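PDB 4F0L: amidohydrolase, which is probably a metal-dependent deaminase of the amidohydrolase superfamily, with a single iron(III) ion bound at the metal site of its barrel. Local coordinates for residues S171-A176 with E250-W255; I240-Q245 with R259-L264; E244-V249 with A279-D284. All blocks are in the same frame, centred on the assembly; numbering follows the deposited sequence.

Contact 1 of 3, residues S171-A176 with E250-W255; sequences SGFGGA and EDCIAW
Phe-173 is the side chain that the loop 171-176 lays against helix 246-256, and the residues it meets, Asp-251, Cys-252 and Trp-255, lie on neighbouring turns of that helix. Aromatic contacts come first. CG of Phe-173 stands anti to its own carbonyl carbon (chi1 -75°), which puts the ring beside its own backbone N and brings CD1 to 3.4 Å from CE3 of Trp-255. The two rings are tilted by 28° and slid far apart, with 5.3 Å between the phenyl centroid and that of the indole six-membered ring, so they overlap very little. What sits over the indole face is aliphatic and backbone: CB of Phe-173 makes a CH-pi contact with the five-membered ring, and N of Gly-174 lies above the same ring system, toward its rim. CA of Gly-174 reaches NE1 of Trp-255 at 3.6 Å.

The phenyl ring receives a CH-pi contact in turn. CA of Cys-252 stands over one face, 4.0 Å from the centroid, while CB of the same cysteine touches CZ of Phe-173 at 3.6 Å. The thiol approaches obliquely, SG lying 4.7 Å from the centroid, a loose sulfur-aromatic contact.

Asp-251 contributes its methylene. CB packs 3.7 Å from CE2 of Phe-173, with carboxylate and ring planes steeply inclined, and OD2 turns to a salt bridge with Arg-219, a residue the Phe-173 side chain also touches.

All of this is dispersion and weak CH-pi attraction, without a polar bond joining the two segments, so between them the loop rests on the helix by nonpolar packing, most of it around one phenyl ring.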
loop_
_atom_site.group_PDB
_atom_site.type_symbol
_atom_site.label_atom_id
_atom_site.label_comp_id
_atom_site.label_asym_id
_atom_site.label_seq_id
_atom_site.Cartn_x
_atom_site.Cartn_y
_atom_site.Cartn_z
ATOM N N SER B 171 33.455 -5.151 -6.871
ATOM C CA SER B 171 32.757 -5.014 -5.613
ATOM C C SER B 171 32.874 -3.603 -5.021
ATOM O O SER B 171 32.424 -3.385 -3.921
ATOM C CB SER B 171 33.306 -6.025 -4.607
ATOM O OG SER B 171 34.658 -5.696 -4.295
ATOM N N GLY B 172 33.470 -2.658 -5.738
ATOM C CA GLY B 172 33.592 -1.293 -5.216
ATOM C C GLY B 172 34.193 -0.300 -6.181
ATOM O O GLY B 172 34.836 -0.720 -7.149
ATOM N N PHE B 173 34.032 1.011 -5.896
ATOM C CA PHE B 173 34.597 2.090 -6.733
ATOM C C PHE B 173 36.080 1.846 -6.984
ATOM O O PHE B 173 36.781 1.293 -6.127
ATOM C CB PHE B 173 34.388 3.507 -6.106
ATOM C CG PHE B 173 32.982 4.005 -6.218
ATOM C CD1 PHE B 173 32.491 4.482 -7.423
ATOM C CD2 PHE B 173 32.131 3.930 -5.141
ATOM C CE1 PHE B 173 31.178 4.901 -7.539
ATOM C CE2 PHE B 173 30.823 4.355 -5.246
ATOM C CZ PHE B 173 30.340 4.834 -6.447
ATOM N N GLY B 174 36.549 2.241 -8.163
ATOM C CA GLY B 174 37.952 2.079 -8.521
ATOM C C GLY B 174 38.346 0.665 -8.923
ATOM O O GLY B 174 39.525 0.331 -8.925
ATOM N N GLY B 175 37.380 -0.169 -9.275
ATOM C CA GLY B 175 37.700 -1.479 -9.824
ATOM C C GLY B 175 38.152 -2.511 -8.810
ATOM O O GLY B 175 38.902 -3.412 -9.165
ATOM N N ALA B 176 37.678 -2.393 -7.562
ATOM C CA ALA B 176 37.905 -3.417 -6.526
ATOM C C ALA B 176 37.500 -4.812 -7.026
ATOM O O ALA B 176 36.464 -4.960 -7.665
ATOM C CB ALA B 176 37.119 -3.071 -5.257
ATOM N N GLU B 250 28.203 9.150 -0.899
ATOM C CA GLU B 250 29.385 9.461 -0.110
ATOM C C GLU B 250 30.636 8.763 -0.712
ATOM O O GLU B 250 31.673 9.400 -0.911
ATOM C CB GLU B 250 29.210 9.002 1.374
ATOM C CG GLU B 250 28.036 9.514 2.221
ATOM C CD GLU B 250 27.980 11.023 2.394
ATOM O OE1 GLU B 250 28.098 11.762 1.385
ATOM O OE2 GLU B 250 27.791 11.464 3.558
ATOM N N ASP B 251 30.528 7.467 -1.006
ATOM C CA ASP B 251 31.652 6.724 -1.563
ATOM C C ASP B 251 32.036 7.272 -2.936
ATOM O O ASP B 251 33.227 7.335 -3.259
ATOM C CB ASP B 251 31.333 5.223 -1.661
ATOM C CG ASP B 251 31.216 4.559 -0.295
ATOM O OD1 ASP B 251 31.696 5.133 0.696
ATOM O OD2 ASP B 251 30.625 3.465 -0.207
ATOM N N CYS B 252 31.033 7.640 -3.742
ATOM C CA CYS B 252 31.296 8.146 -5.090
ATOM C C CYS B 252 32.049 9.461 -4.992
ATOM O O CYS B 252 33.036 9.666 -5.712
ATOM C CB CYS B 252 30.025 8.351 -5.911
ATOM S SG CYS B 252 30.421 8.737 -7.638
ATOM N N ILE B 253 31.613 10.323 -4.070
ATOM C CA ILE B 253 32.305 11.580 -3.822
ATOM C C ILE B 253 33.750 11.326 -3.389
ATOM O O ILE B 253 34.671 11.968 -3.904
ATOM C CB ILE B 253 31.587 12.429 -2.752
ATOM C CG1 ILE B 253 30.299 13.034 -3.345
ATOM C CG2 ILE B 253 32.509 13.532 -2.224
ATOM C CD1 ILE B 253 29.373 13.648 -2.311
ATOM N N ALA B 254 33.956 10.385 -2.468
ATOM C CA ALA B 254 35.322 10.107 -2.000
ATOM C C ALA B 254 36.215 9.637 -3.158
ATOM O O ALA B 254 37.388 9.974 -3.220
ATOM C CB ALA B 254 35.315 9.087 -0.863
ATOM N N TRP B 255 35.653 8.866 -4.082
ATOM C CA TRP B 255 36.406 8.299 -5.213
ATOM C C TRP B 255 36.693 9.291 -6.313
ATOM O O TRP B 255 37.794 9.290 -6.863
ATOM C CB TRP B 255 35.660 7.098 -5.789
ATOM C CG TRP B 255 36.213 6.606 -7.100
ATOM C CD1 TRP B 255 37.468 6.061 -7.339
ATOM C CD2 TRP B 255 35.528 6.575 -8.392
ATOM N NE1 TRP B 255 37.601 5.703 -8.658
ATOM C CE2 TRP B 255 36.474 5.979 -9.348
ATOM C CE3 TRP B 255 34.270 6.958 -8.837
ATOM C CZ2 TRP B 255 36.156 5.812 -10.703
ATOM C CZ3 TRP B 255 33.961 6.779 -10.192
ATOM C CH2 TRP B 255 34.875 6.219 -11.099
#

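Contact 2 of 3, residues I240-Q245 with R259-L264; sequences IHVAEQ and RPVEWL. With FE (Fe (III) ion), chain E.
Val-242 faces Pro-260 and Val-261 where the end of strand 238-242 packs against the first turn of helix 260-267. Its CB points at the helix and divides the work between two methyls. CG2, anti to the backbone N, presses on CB of Pro-260 at 3.4 Å, tighter than usual for two carbons, and also meets CG2 of Val-261 at 4.0 Å. CG1, held between the backbone N and the carbonyl carbon (chi1 63°), comes against that same Val-261 methyl at 4.1 Å. The valine side chains cross at about a right angle, and one Val-261 methyl meets both branches of Val-242.

One residue on, CB of Ala-243 extends the apolar patch, 4.2 Å from CB of Pro-260. Two residues back, on the same side of the strand, CG2 of Ile-240 meets CD2 of Leu-264 at 3.9 Å, the two side chains sliding past each other in opposite directions.

This is a barrel strand covered by an outer helix, as in the TIM-barrel fold of amidohydrolases. Strand and helix axes are 9.7 Å apart, with their directions at 134°. The intervening His-241 looks to the other side, into the barrel, where its NE2 binds the iron at 2.4 Å alongside His-65, His-67, Asp-329 and two waters.

At the helix start, N of Arg-259, the N-cap residue, donates to OE1 of Glu-262 at 3.1 Å, meeting the carboxylate on its anti side and 30° out of its plane. The guanidinium of Arg-259 reaches Glu-286 in a salt bridge. Leu-264 also packs on Trp-274 and Leu-276 of the adjacent strand 274-276.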
loop_
_atom_site.group_PDB
_atom_site.type_symbol
_atom_site.label_atom_id
_atom_site.label_comp_id
_atom_site.label_asym_id
_atom_site.label_seq_id
_atom_site.Cartn_x
_atom_site.Cartn_y
_atom_site.Cartn_z
ATOM N N ILE B 240 20.961 1.283 -15.583
ATOM C CA ILE B 240 21.989 1.239 -14.536
ATOM C C ILE B 240 21.392 1.664 -13.213
ATOM O O ILE B 240 20.642 2.620 -13.182
ATOM C CB ILE B 240 23.182 2.161 -14.917
ATOM C CG1 ILE B 240 24.282 2.139 -13.860
ATOM C CG2 ILE B 240 22.728 3.602 -15.146
ATOM C CD1 ILE B 240 25.648 2.550 -14.373
ATOM N N HIS B 241 21.741 0.982 -12.115
ATOM C CA HIS B 241 21.376 1.458 -10.772
ATOM C C HIS B 241 22.230 2.656 -10.463
ATOM O O HIS B 241 23.444 2.580 -10.567
ATOM C CB HIS B 241 21.680 0.441 -9.643
ATOM C CG HIS B 241 20.814 -0.804 -9.623
ATOM N ND1 HIS B 241 21.341 -2.057 -9.635
ATOM C CD2 HIS B 241 19.428 -0.964 -9.482
ATOM C CE1 HIS B 241 20.329 -2.973 -9.569
ATOM N NE2 HIS B 241 19.166 -2.298 -9.480
ATOM N N VAL B 242 21.639 3.764 -10.033
ATOM C CA VAL B 242 22.455 4.876 -9.584
ATOM C C VAL B 242 21.838 5.689 -8.412
ATOM O O VAL B 242 20.630 5.973 -8.374
ATOM C CB VAL B 242 22.854 5.771 -10.798
ATOM C CG1 VAL B 242 21.635 6.390 -11.454
ATOM C CG2 VAL B 242 23.810 6.838 -10.350
ATOM N N ALA B 243 22.679 6.046 -7.435
ATOM C CA ALA B 243 22.277 6.955 -6.362
ATOM C C ALA B 243 21.101 6.450 -5.488
ATOM O O ALA B 243 20.320 7.240 -4.951
ATOM C CB ALA B 243 21.976 8.323 -6.942
ATOM N N GLU B 244 21.028 5.136 -5.307
ATOM C CA GLU B 244 19.941 4.521 -4.535
ATOM C C GLU B 244 20.048 4.775 -3.023
ATOM O O GLU B 244 19.022 5.080 -2.365
ATOM C CB GLU B 244 19.827 3.003 -4.799
ATOM C CG GLU B 244 18.629 2.387 -4.061
ATOM C CD GLU B 244 18.487 0.875 -4.224
ATOM O OE1 GLU B 244 17.519 0.279 -3.682
ATOM O OE2 GLU B 244 19.327 0.268 -4.908
ATOM N N GLN B 245 21.270 4.669 -2.487
ATOM C CA GLN B 245 21.541 4.783 -1.038
ATOM C C GLN B 245 22.541 5.923 -0.768
ATOM O O GLN B 245 23.410 6.186 -1.605
ATOM C CB GLN B 245 22.133 3.466 -0.499
ATOM C CG GLN B 245 21.273 2.231 -0.763
ATOM C CD GLN B 245 21.782 0.912 -0.179
ATOM O OE1 GLN B 245 22.600 0.233 -0.794
ATOM N NE2 GLN B 245 21.218 0.498 0.980
ATOM N N ARG B 259 29.150 13.311 -7.334
ATOM C CA ARG B 259 28.033 12.440 -6.975
ATOM C C ARG B 259 27.764 11.486 -8.140
ATOM O O ARG B 259 28.278 11.675 -9.245
ATOM C CB ARG B 259 26.794 13.283 -6.654
ATOM C CG ARG B 259 26.953 14.319 -5.540
ATOM C CD ARG B 259 25.755 15.293 -5.548
ATOM N NE ARG B 259 24.501 14.560 -5.296
ATOM C CZ ARG B 259 24.025 14.283 -4.084
ATOM N NH1 ARG B 259 24.649 14.728 -2.987
ATOM N NH2 ARG B 259 22.932 13.562 -3.964
ATOM N N PRO B 260 26.976 10.422 -7.906
ATOM C CA PRO B 260 26.828 9.413 -8.961
ATOM C C PRO B 260 26.165 9.922 -10.253
ATOM O O PRO B 260 26.717 9.723 -11.334
ATOM C CB PRO B 260 26.002 8.300 -8.275
ATOM C CG PRO B 260 26.400 8.451 -6.829
ATOM C CD PRO B 260 26.513 9.935 -6.602
ATOM N N VAL B 261 25.000 10.565 -10.175
ATOM C CA VAL B 261 24.303 10.925 -11.417
ATOM C C VAL B 261 25.178 11.958 -12.142
ATOM O O VAL B 261 25.415 11.862 -13.326
ATOM C CB VAL B 261 22.870 11.459 -11.173
ATOM C CG1 VAL B 261 22.300 12.041 -12.468
ATOM C CG2 VAL B 261 21.977 10.353 -10.579
ATOM N N GLU B 262 25.687 12.920 -11.402
ATOM C CA GLU B 262 26.590 13.915 -11.949
ATOM C C GLU B 262 27.774 13.258 -12.677
ATOM O O GLU B 262 28.127 13.623 -13.799
ATOM C CB GLU B 262 27.081 14.786 -10.772
ATOM C CG GLU B 262 28.084 15.848 -11.131
ATOM C CD GLU B 262 28.739 16.492 -9.937
ATOM O OE1 GLU B 262 28.664 15.977 -8.794
ATOM O OE2 GLU B 262 29.352 17.540 -10.171
ATOM N N TRP B 263 28.372 12.266 -12.044
ATOM C CA TRP B 263 29.510 11.604 -12.642
ATOM C C TRP B 263 29.109 10.948 -13.937
ATOM O O TRP B 263 29.770 11.121 -14.981
ATOM C CB TRP B 263 30.072 10.604 -11.666
ATOM C CG TRP B 263 31.333 10.022 -12.179
ATOM C CD1 TRP B 263 32.636 10.401 -11.868
ATOM C CD2 TRP B 263 31.462 8.961 -13.168
ATOM N NE1 TRP B 263 33.531 9.649 -12.579
ATOM C CE2 TRP B 263 32.891 8.777 -13.380
ATOM C CE3 TRP B 263 30.569 8.178 -13.876
ATOM C CZ2 TRP B 263 33.379 7.837 -14.254
ATOM C CZ3 TRP B 263 31.077 7.240 -14.765
ATOM C CH2 TRP B 263 32.450 7.080 -14.951
ATOM N N LEU B 264 27.978 10.234 -13.903
ATOM C CA LEU B 264 27.475 9.584 -15.085
ATOM C C LEU B 264 27.187 10.597 -16.222
ATOM O O LEU B 264 27.559 10.372 -17.376
ATOM C CB LEU B 264 26.227 8.757 -14.735
ATOM C CG LEU B 264 25.731 7.796 -15.816
ATOM C CD1 LEU B 264 26.793 6.743 -16.097
ATOM C CD2 LEU B 264 24.415 7.132 -15.382
HETATM FE FE FE E . 17.185 -3.297 -8.684
HETATM O O HOH W 1 17.097 -1.845 -7.067
HETATM O O HOH W 2 18.140 -4.236 -6.845
#

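Contact 3 of 3, residues E244-V249 with A279-D284; sequences EQVKEV and ATHMSD
His-281 puts its imidazole beside the turn that leads into helix 246-256, and Glu-244, Val-246 and Val-249 all meet it. The apolar contacts lie over the ring and at its stem. CG2 of Val-246 stands on one imidazole face, 3.8 Å from the centroid and 25° off the normal, a CH-pi contact displaced toward the rim; its nearest ring atom is CE1 at 3.5 Å. This methyl is the branch anti to the carbonyl carbon, and the two side chains cross at about a right angle. The opposite face of the ring is taken by CG2 of Thr-280, the preceding residue, so the imidazole lies between two methyls. Closer to the backbone, CG2 of Val-249 packs obliquely on CB of His-281 at 3.9 Å.

Polar atoms gather round the edge of the ring. O of Glu-244 lies near the imidazole plane, 3.2 Å from NE2 of His-281. NE2 is hydrogen-bonded to the backbone O of Asp-309. That bond and the methyls on both faces restrict the rotation of the ring, and the chi1 of His-281 (-55°), with CG anti to the carbonyl carbon, already aims it at the 244-246 turn. The same Glu-244 oxygen is 3.8 Å from CB of Thr-280. A backbone hydrogen bond between His-281 and Ala-243 ties the loops together just ahead of Glu-244.

Val-246 also packs on Arg-352 of the second subunit, so the contact reaches the interface between the two subunits. The nearest atom of the Glu-244 side chain is about 6 Å from the iron. Both segments follow neighbouring parallel strands, 238-242 and 274-276, and the pairing is one between adjacent loops at the C-terminal end of a TIM barrel, the end that carries the metal site in amidohydrolases.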
loop_
_atom_site.group_PDB
_atom_site.type_symbol
_atom_site.label_atom_id
_atom_site.label_comp_id
_atom_site.label_asym_id
_atom_site.label_seq_id
_atom_site.Cartn_x
_atom_site.Cartn_y
_atom_site.Cartn_z
ATOM N N GLU B 244 21.028 5.136 -5.307
ATOM C CA GLU B 244 19.941 4.521 -4.535
ATOM C C GLU B 244 20.048 4.775 -3.023
ATOM O O GLU B 244 19.022 5.080 -2.365
ATOM C CB GLU B 244 19.827 3.003 -4.799
ATOM C CG GLU B 244 18.629 2.387 -4.061
ATOM C CD GLU B 244 18.487 0.875 -4.224
ATOM O OE1 GLU B 244 17.519 0.279 -3.682
ATOM O OE2 GLU B 244 19.327 0.268 -4.908
ATOM N N GLN B 245 21.270 4.669 -2.487
ATOM C CA GLN B 245 21.541 4.783 -1.038
ATOM C C GLN B 245 22.541 5.923 -0.768
ATOM O O GLN B 245 23.410 6.186 -1.605
ATOM C CB GLN B 245 22.133 3.466 -0.499
ATOM C CG GLN B 245 21.273 2.231 -0.763
ATOM C CD GLN B 245 21.782 0.912 -0.179
ATOM O OE1 GLN B 245 22.600 0.233 -0.794
ATOM N NE2 GLN B 245 21.218 0.498 0.980
ATOM N N VAL B 246 22.427 6.589 0.391
ATOM C CA VAL B 246 23.332 7.694 0.747
ATOM C C VAL B 246 24.791 7.230 0.760
ATOM O O VAL B 246 25.688 7.975 0.332
ATOM C CB VAL B 246 22.948 8.330 2.107
ATOM C CG1 VAL B 246 24.101 9.154 2.700
ATOM C CG2 VAL B 246 21.686 9.171 1.931
ATOM N N LYS B 247 25.039 5.996 1.200
ATOM C CA LYS B 247 26.415 5.504 1.290
ATOM C C LYS B 247 27.065 5.519 -0.083
ATOM O O LYS B 247 28.253 5.835 -0.183
ATOM C CB LYS B 247 26.496 4.105 1.927
ATOM N N GLU B 248 26.305 5.224 -1.144
ATOM C CA GLU B 248 26.887 5.247 -2.512
ATOM C C GLU B 248 27.317 6.653 -2.914
ATOM O O GLU B 248 28.360 6.821 -3.518
ATOM C CB GLU B 248 25.919 4.668 -3.591
ATOM C CG GLU B 248 26.455 4.828 -5.012
ATOM C CD GLU B 248 25.487 4.400 -6.113
ATOM O OE1 GLU B 248 25.000 3.261 -6.072
ATOM O OE2 GLU B 248 25.251 5.185 -7.046
ATOM N N VAL B 249 26.500 7.639 -2.593
ATOM C CA VAL B 249 26.802 9.046 -2.898
ATOM C C VAL B 249 28.096 9.480 -2.189
ATOM O O VAL B 249 28.981 10.048 -2.836
ATOM C CB VAL B 249 25.636 9.958 -2.492
ATOM C CG1 VAL B 249 26.015 11.440 -2.555
ATOM C CG2 VAL B 249 24.404 9.661 -3.338
ATOM N N ALA B 279 17.821 6.641 -8.776
ATOM C CA ALA B 279 18.218 8.043 -8.854
ATOM C C ALA B 279 17.628 8.777 -7.648
ATOM O O ALA B 279 17.165 9.905 -7.775
ATOM C CB ALA B 279 17.716 8.680 -10.142
ATOM N N THR B 280 17.688 8.132 -6.474
ATOM C CA THR B 280 16.961 8.591 -5.294
ATOM C C THR B 280 17.605 9.803 -4.618
ATOM O O THR B 280 16.880 10.669 -4.113
ATOM C CB THR B 280 16.839 7.465 -4.270
ATOM O OG1 THR B 280 16.333 6.301 -4.947
ATOM C CG2 THR B 280 15.946 7.876 -3.065
ATOM N N HIS B 281 18.928 9.872 -4.617
ATOM C CA HIS B 281 19.628 10.955 -3.960
ATOM C C HIS B 281 20.299 11.798 -5.008
ATOM O O HIS B 281 21.431 11.523 -5.444
ATOM C CB HIS B 281 20.623 10.417 -2.916
ATOM C CG HIS B 281 19.978 9.517 -1.892
ATOM N ND1 HIS B 281 19.388 9.989 -0.774
ATOM C CD2 HIS B 281 19.774 8.147 -1.892
ATOM C CE1 HIS B 281 18.841 8.969 -0.082
ATOM N NE2 HIS B 281 19.076 7.840 -0.761
ATOM N N MET B 282 19.608 12.858 -5.414
ATOM C CA MET B 282 20.165 13.826 -6.358
ATOM C C MET B 282 20.048 15.248 -5.827
ATOM O O MET B 282 19.073 15.592 -5.139
ATOM C CB MET B 282 19.414 13.765 -7.671
ATOM C CG MET B 282 19.670 12.525 -8.483
ATOM S SD MET B 282 18.948 12.603 -10.146
ATOM C CE MET B 282 17.205 12.788 -9.745
ATOM N N SER B 283 21.045 16.071 -6.146
ATOM C CA SER B 283 20.938 17.520 -5.932
ATOM C C SER B 283 19.946 18.084 -6.927
ATOM O O SER B 283 19.505 17.375 -7.837
ATOM C CB SER B 283 22.290 18.212 -6.106
ATOM O OG SER B 283 22.712 18.087 -7.453
ATOM N N ASP B 284 19.591 19.355 -6.742
ATOM C CA ASP B 284 18.639 20.006 -7.629
ATOM C C ASP B 284 19.253 20.123 -9.025
ATOM O O ASP B 284 18.554 19.890 -10.011
ATOM C CB ASP B 284 18.158 21.365 -7.061
ATOM C CG ASP B 284 17.166 21.203 -5.882
ATOM O OD1 ASP B 284 16.688 20.068 -5.600
ATOM O OD2 ASP B 284 16.848 22.219 -5.222
#

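Helix 246-256 and its flanking turns connect the three contacts. Contact 1 uses its later turns and contact 3 its start, their centres about 14 Å apart, while contact 2 joins the strand before it to the helix after it. Contacts 2 and 3 share Glu-244 and Gln-245, with centres about 7 Å apart. Between them OE2 of Glu-248 probably accepts a hydrogen bond from N of Ala-243 at 2.7 Å. Contact 2 touches contact 1 where CB of Cys-252 packs 3.7 Å from CG of Pro-260. Contact 2 contains the iron ligand His-241; Phe-173, in contact 1, is about 10 Å from it, nearest atoms of the two side chains.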